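PDB 3D3Q: tRNA dimethylallyltransferase from Staphylococcus epidermidis ATCC 12228, which probably catalyses transfer of a dimethylallyl group from dimethylallyl diphosphate to the adenine at position 37 of tRNAs that read codons beginning with uridine. Local coordinates for residues L141-L146 / H162-K167; S152-S157 / L182-K187. One frame throughout, in Å; residues are numbered along the deposited sequence.

How the contacts relate
Both contacts join parts of the helical region outside the central parallel sheet, with centres about 16 Å apart and no atoms touching between them. They share helix 143-153: contact 1 uses its beginning and the residues leading into it, contact 2 its far end and the start of helix 155-160. Their segments alternate along the chain, and helix 166-179, which begins in contact 1, runs on toward the turn before helix 184-192 in contact 2. Contact 1 lies at the surface and rests on an arginine bonded to a backbone carbonyl. Contact 2 is smaller and partly buried, with one aspartate carboxylate gathering bonds from two serines.

Contact 1. Residues L141-L146 / H162-K167; sequences LNNNKL and HPNNRK
Arg-166 reaches from the start of helix 166-179 across to the beginning of helix 143-153, ending on the carbonyl of Leu-141. Its CB and CG run beside the amide of Asn-143, and CG also comes 3.8 Å from Leu-146 CD2. CG leaves opposite the backbone N (chi1 -157°), and the chain then runs extended through NE, bringing the guanidinium beneath Leu-146. There CD2 of Leu-146 sits over the centre of one face, 3.6 Å from Arg-166 CZ. The tip is held through NH1: Arg-166 NH1 donates to Leu-141 O at 2.9 Å (N-H...O 152°), in the carbonyl plane, although the acceptor lies somewhat out of the guanidinium plane. Asn-142 O is merely nearby, 3.7 Å from Arg-166 NH2. A methyl on the face and a carbonyl at the edge would together be expected to limit how the group can turn.

Farther out, Pro-163 packs its CB against Asn-144 OD1 at 3.7 Å, and the amides of Asn-143 and Asn-164 meet with their planes 32° apart. Two N-caps shape the segments: Asn-142, whose bond to Lys-145 N is modelled too short for its length to be trusted, and Asn-165, which accepts from Arg-168 N. A type I turn from His-162 to Asn-165 leads into the second helix. The contact thus pairs the N-terminal ends of helices 143-153 and 166-179, and Leu-146 continues it inward onto Leu-170 and Ile-173 of the latter.

Contact 2. Residues S152-S157 / L182-K187; sequences SFDKES and LLSSRK
The carboxylate of Asp-154 meets Ser-184 at its edge and Ser-157 over one face. Ser-184 OG donates to Asp-154 OD1 on the syn side, 2.7 Å away and 17° out of the carboxylate plane, and Ser-184 N reaches the same OD1 at 2.9 Å, nearly in line with the C-O bond. Both groups of Ser-157 approach from above the plane, on the same face: its OG bonds to Asp-154 OD1 at 3.0 Å and its N to Asp-154 OD2 at 2.9 Å. The second of these caps helix 155-160, whose N-cap is Asp-154. A chi1 of -173° swings the carboxylate away from its own backbone N, toward Ser-184, while OD2 still receives Ser-157 N.

Aliphatic atoms close in around this polar centre. Glu-156 CB lies 3.6 Å from Ser-184 OG, and Leu-183, whose CB faces Asp-154 OD1 at 3.8 Å, also rests on Ala-172 and Tyr-175 of helix 166-179.

OD1 accepts three bonds and OD2 one, from two serines that are both buried; Ser-184 OG sits close to both oxygens, being 2.8 Å from Asp-154 OD2. Four donors, two of them backbone amides near helix starts, would be expected to stabilise the ionised carboxylate and restrict its rotation.

Contact 1. Residues L141-L146 / H162-K167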
# COMPACT_ATOMS: atom_id res chain seq x y z
N LEU A 141 31.86 7.16 -2.69
CA LEU A 141 32.17 6.57 -3.99
C LEU A 141 31.60 7.33 -5.16
O LEU A 141 30.42 7.73 -5.17
CB LEU A 141 31.67 5.12 -4.06
CG LEU A 141 32.53 3.95 -3.58
CD1 LEU A 141 32.81 4.04 -2.08
CD2 LEU A 141 31.78 2.66 -3.90
N ASN A 142 32.43 7.53 -6.17
CA ASN A 142 31.99 8.23 -7.36
C ASN A 142 30.99 7.36 -8.10
O ASN A 142 30.67 6.26 -7.67
CB ASN A 142 33.18 8.51 -8.27
CG ASN A 142 33.90 7.26 -8.65
OD1 ASN A 142 33.40 6.46 -9.44
ND2 ASN A 142 35.09 7.06 -8.09
N ASN A 143 30.49 7.87 -9.22
CA ASN A 143 29.53 7.12 -10.01
C ASN A 143 30.03 5.77 -10.50
O ASN A 143 29.32 4.77 -10.43
CB ASN A 143 29.07 7.96 -11.19
CG ASN A 143 27.65 8.43 -11.05
OD1 ASN A 143 27.20 9.29 -11.80
ND2 ASN A 143 26.93 7.88 -10.08
N ASN A 144 31.27 5.74 -11.00
CA ASN A 144 31.85 4.49 -11.51
C ASN A 144 32.35 3.55 -10.41
O ASN A 144 32.20 2.34 -10.52
CB ASN A 144 32.98 4.78 -12.51
CG ASN A 144 32.50 4.81 -13.97
OD1 ASN A 144 32.10 3.78 -14.53
ND2 ASN A 144 32.55 5.99 -14.58
N LYS A 145 32.94 4.10 -9.36
CA LYS A 145 33.45 3.24 -8.30
C LYS A 145 32.29 2.48 -7.66
O LYS A 145 32.43 1.30 -7.33
CB LYS A 145 34.20 4.06 -7.25
CG LYS A 145 35.21 3.26 -6.43
CD LYS A 145 35.88 4.13 -5.35
CE LYS A 145 36.90 3.36 -4.50
NZ LYS A 145 37.34 4.18 -3.33
N LEU A 146 31.15 3.14 -7.52
CA LEU A 146 29.96 2.53 -6.93
C LEU A 146 29.38 1.48 -7.87
O LEU A 146 28.74 0.52 -7.43
CB LEU A 146 28.90 3.58 -6.64
CG LEU A 146 27.56 3.04 -6.12
CD1 LEU A 146 27.74 2.57 -4.70
CD2 LEU A 146 26.49 4.13 -6.20
N HIS A 162 23.27 1.93 -16.46
CA HIS A 162 24.44 2.76 -16.76
C HIS A 162 24.97 3.38 -15.45
O HIS A 162 24.20 3.81 -14.60
CB HIS A 162 24.04 3.84 -17.77
CG HIS A 162 25.18 4.69 -18.23
ND1 HIS A 162 25.77 5.65 -17.43
CD2 HIS A 162 25.84 4.74 -19.42
CE1 HIS A 162 26.74 6.25 -18.10
NE2 HIS A 162 26.80 5.71 -19.30
N PRO A 163 26.31 3.43 -15.28
CA PRO A 163 26.90 4.00 -14.05
C PRO A 163 26.53 5.42 -13.63
O PRO A 163 26.81 5.85 -12.50
CB PRO A 163 28.42 3.79 -14.25
CG PRO A 163 28.60 3.62 -15.71
CD PRO A 163 27.35 2.91 -16.18
N ASN A 164 25.86 6.14 -14.53
CA ASN A 164 25.45 7.50 -14.23
C ASN A 164 24.03 7.55 -13.69
O ASN A 164 23.52 8.62 -13.34
CB ASN A 164 25.59 8.38 -15.48
CG ASN A 164 27.02 8.88 -15.70
OD1 ASN A 164 27.32 9.55 -16.68
ND2 ASN A 164 27.90 8.56 -14.75
N ASN A 165 23.39 6.40 -13.59
CA ASN A 165 22.04 6.35 -13.04
C ASN A 165 22.15 5.88 -11.59
O ASN A 165 21.59 4.85 -11.21
CB ASN A 165 21.18 5.36 -13.81
CG ASN A 165 19.73 5.42 -13.41
OD1 ASN A 165 19.41 5.90 -12.32
ND2 ASN A 165 18.85 4.94 -14.27
N ARG A 166 22.87 6.66 -10.78
CA ARG A 166 23.11 6.30 -9.40
C ARG A 166 21.89 5.75 -8.70
O ARG A 166 21.99 4.79 -7.94
CB ARG A 166 23.65 7.49 -8.62
CG ARG A 166 24.40 7.08 -7.38
CD ARG A 166 24.61 8.24 -6.45
NE ARG A 166 25.56 7.97 -5.36
CZ ARG A 166 26.85 7.69 -5.54
NH1 ARG A 166 27.62 7.47 -4.49
NH2 ARG A 166 27.36 7.63 -6.77
N LYS A 167 20.73 6.34 -8.96
CA LYS A 167 19.51 5.85 -8.31
C LYS A 167 19.32 4.35 -8.48
O LYS A 167 19.35 3.60 -7.50
CB LYS A 167 18.28 6.56 -8.87
CG LYS A 167 17.55 7.35 -7.84
CD LYS A 167 16.77 6.49 -6.88
CE LYS A 167 15.75 7.38 -6.17
NZ LYS A 167 14.93 6.65 -5.15

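Contact 2. Residues S152-S157 / L182-K187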
# COMPACT_ATOMS: atom_id res chain seq x y z
N SER A 152 30.47 -6.46 -8.85
CA SER A 152 31.00 -7.56 -8.07
C SER A 152 29.89 -8.52 -7.60
O SER A 152 30.13 -9.71 -7.48
CB SER A 152 31.73 -7.03 -6.86
OG SER A 152 30.79 -6.63 -5.89
N PHE A 153 28.70 -8.00 -7.30
CA PHE A 153 27.61 -8.85 -6.83
C PHE A 153 26.71 -9.28 -7.94
O PHE A 153 26.71 -10.44 -8.33
CB PHE A 153 26.73 -8.13 -5.81
CG PHE A 153 27.45 -7.64 -4.62
CD1 PHE A 153 28.34 -8.48 -3.95
CD2 PHE A 153 27.27 -6.33 -4.18
CE1 PHE A 153 29.07 -8.02 -2.84
CE2 PHE A 153 27.99 -5.86 -3.07
CZ PHE A 153 28.90 -6.70 -2.40
N ASP A 154 25.95 -8.34 -8.45
CA ASP A 154 25.00 -8.63 -9.50
C ASP A 154 25.50 -8.15 -10.85
O ASP A 154 25.37 -6.98 -11.20
CB ASP A 154 23.67 -7.97 -9.14
CG ASP A 154 22.57 -8.35 -10.08
OD1 ASP A 154 21.40 -8.07 -9.73
OD2 ASP A 154 22.87 -8.90 -11.15
N LYS A 155 26.09 -9.07 -11.60
CA LYS A 155 26.65 -8.75 -12.90
C LYS A 155 25.54 -8.34 -13.87
O LYS A 155 25.67 -7.38 -14.63
CB LYS A 155 27.42 -9.95 -13.44
CG LYS A 155 28.44 -9.62 -14.52
CD LYS A 155 29.59 -8.75 -13.99
CE LYS A 155 30.50 -9.51 -13.02
NZ LYS A 155 31.76 -8.75 -12.74
N GLU A 156 24.43 -9.07 -13.82
CA GLU A 156 23.30 -8.77 -14.70
C GLU A 156 22.77 -7.35 -14.52
O GLU A 156 22.47 -6.67 -15.50
CB GLU A 156 22.18 -9.79 -14.47
CG GLU A 156 20.97 -9.53 -15.34
CD GLU A 156 20.24 -10.81 -15.67
OE1 GLU A 156 20.91 -11.76 -16.13
OE2 GLU A 156 19.01 -10.87 -15.51
N SER A 157 22.66 -6.89 -13.27
CA SER A 157 22.16 -5.54 -13.00
C SER A 157 23.12 -4.45 -13.47
O SER A 157 22.75 -3.58 -14.27
CB SER A 157 21.88 -5.34 -11.51
OG SER A 157 20.51 -5.58 -11.19
N LEU A 182 20.21 -12.10 -5.08
CA LEU A 182 20.06 -11.59 -6.46
C LEU A 182 18.93 -10.55 -6.65
O LEU A 182 17.77 -10.83 -6.33
CB LEU A 182 19.85 -12.83 -7.38
CG LEU A 182 19.62 -14.25 -6.73
CD1 LEU A 182 19.06 -15.27 -7.73
CD2 LEU A 182 20.95 -14.75 -6.18
N LEU A 183 19.26 -9.36 -7.15
CA LEU A 183 18.26 -8.30 -7.38
C LEU A 183 17.65 -8.32 -8.77
O LEU A 183 16.45 -8.15 -8.97
CB LEU A 183 18.85 -6.92 -7.14
CG LEU A 183 17.98 -5.70 -7.58
CD1 LEU A 183 18.20 -5.39 -9.06
CD2 LEU A 183 16.50 -5.97 -7.31
N SER A 184 18.52 -8.48 -9.75
CA SER A 184 18.11 -8.55 -11.13
C SER A 184 17.23 -9.78 -11.30
O SER A 184 16.55 -9.92 -12.32
CB SER A 184 19.35 -8.66 -12.00
OG SER A 184 20.18 -9.68 -11.49
N SER A 185 17.26 -10.69 -10.32
CA SER A 185 16.46 -11.91 -10.38
C SER A 185 15.00 -11.66 -10.04
O SER A 185 14.10 -12.26 -10.64
CB SER A 185 17.01 -12.99 -9.44
OG SER A 185 18.13 -13.65 -9.99
N ARG A 186 14.76 -10.80 -9.05
CA ARG A 186 13.40 -10.45 -8.63
C ARG A 186 12.79 -9.76 -9.85
O ARG A 186 11.62 -9.95 -10.18
CB ARG A 186 13.39 -9.47 -7.45
CG ARG A 186 12.05 -9.43 -6.68
CD ARG A 186 11.95 -8.22 -5.75
NE ARG A 186 11.62 -7.00 -6.51
CZ ARG A 186 11.63 -5.76 -6.01
NH1 ARG A 186 11.97 -5.53 -4.75
NH2 ARG A 186 11.31 -4.75 -6.80
N LYS A 187 13.62 -8.96 -10.50
CA LYS A 187 13.19 -8.24 -11.67
C LYS A 187 12.69 -9.24 -12.69
O LYS A 187 11.58 -9.13 -13.19
CB LYS A 187 14.34 -7.42 -12.25
CG LYS A 187 13.92 -6.52 -13.40
CD LYS A 187 15.09 -5.70 -13.95
CE LYS A 187 14.67 -4.94 -15.21
NZ LYS A 187 13.96 -5.84 -16.18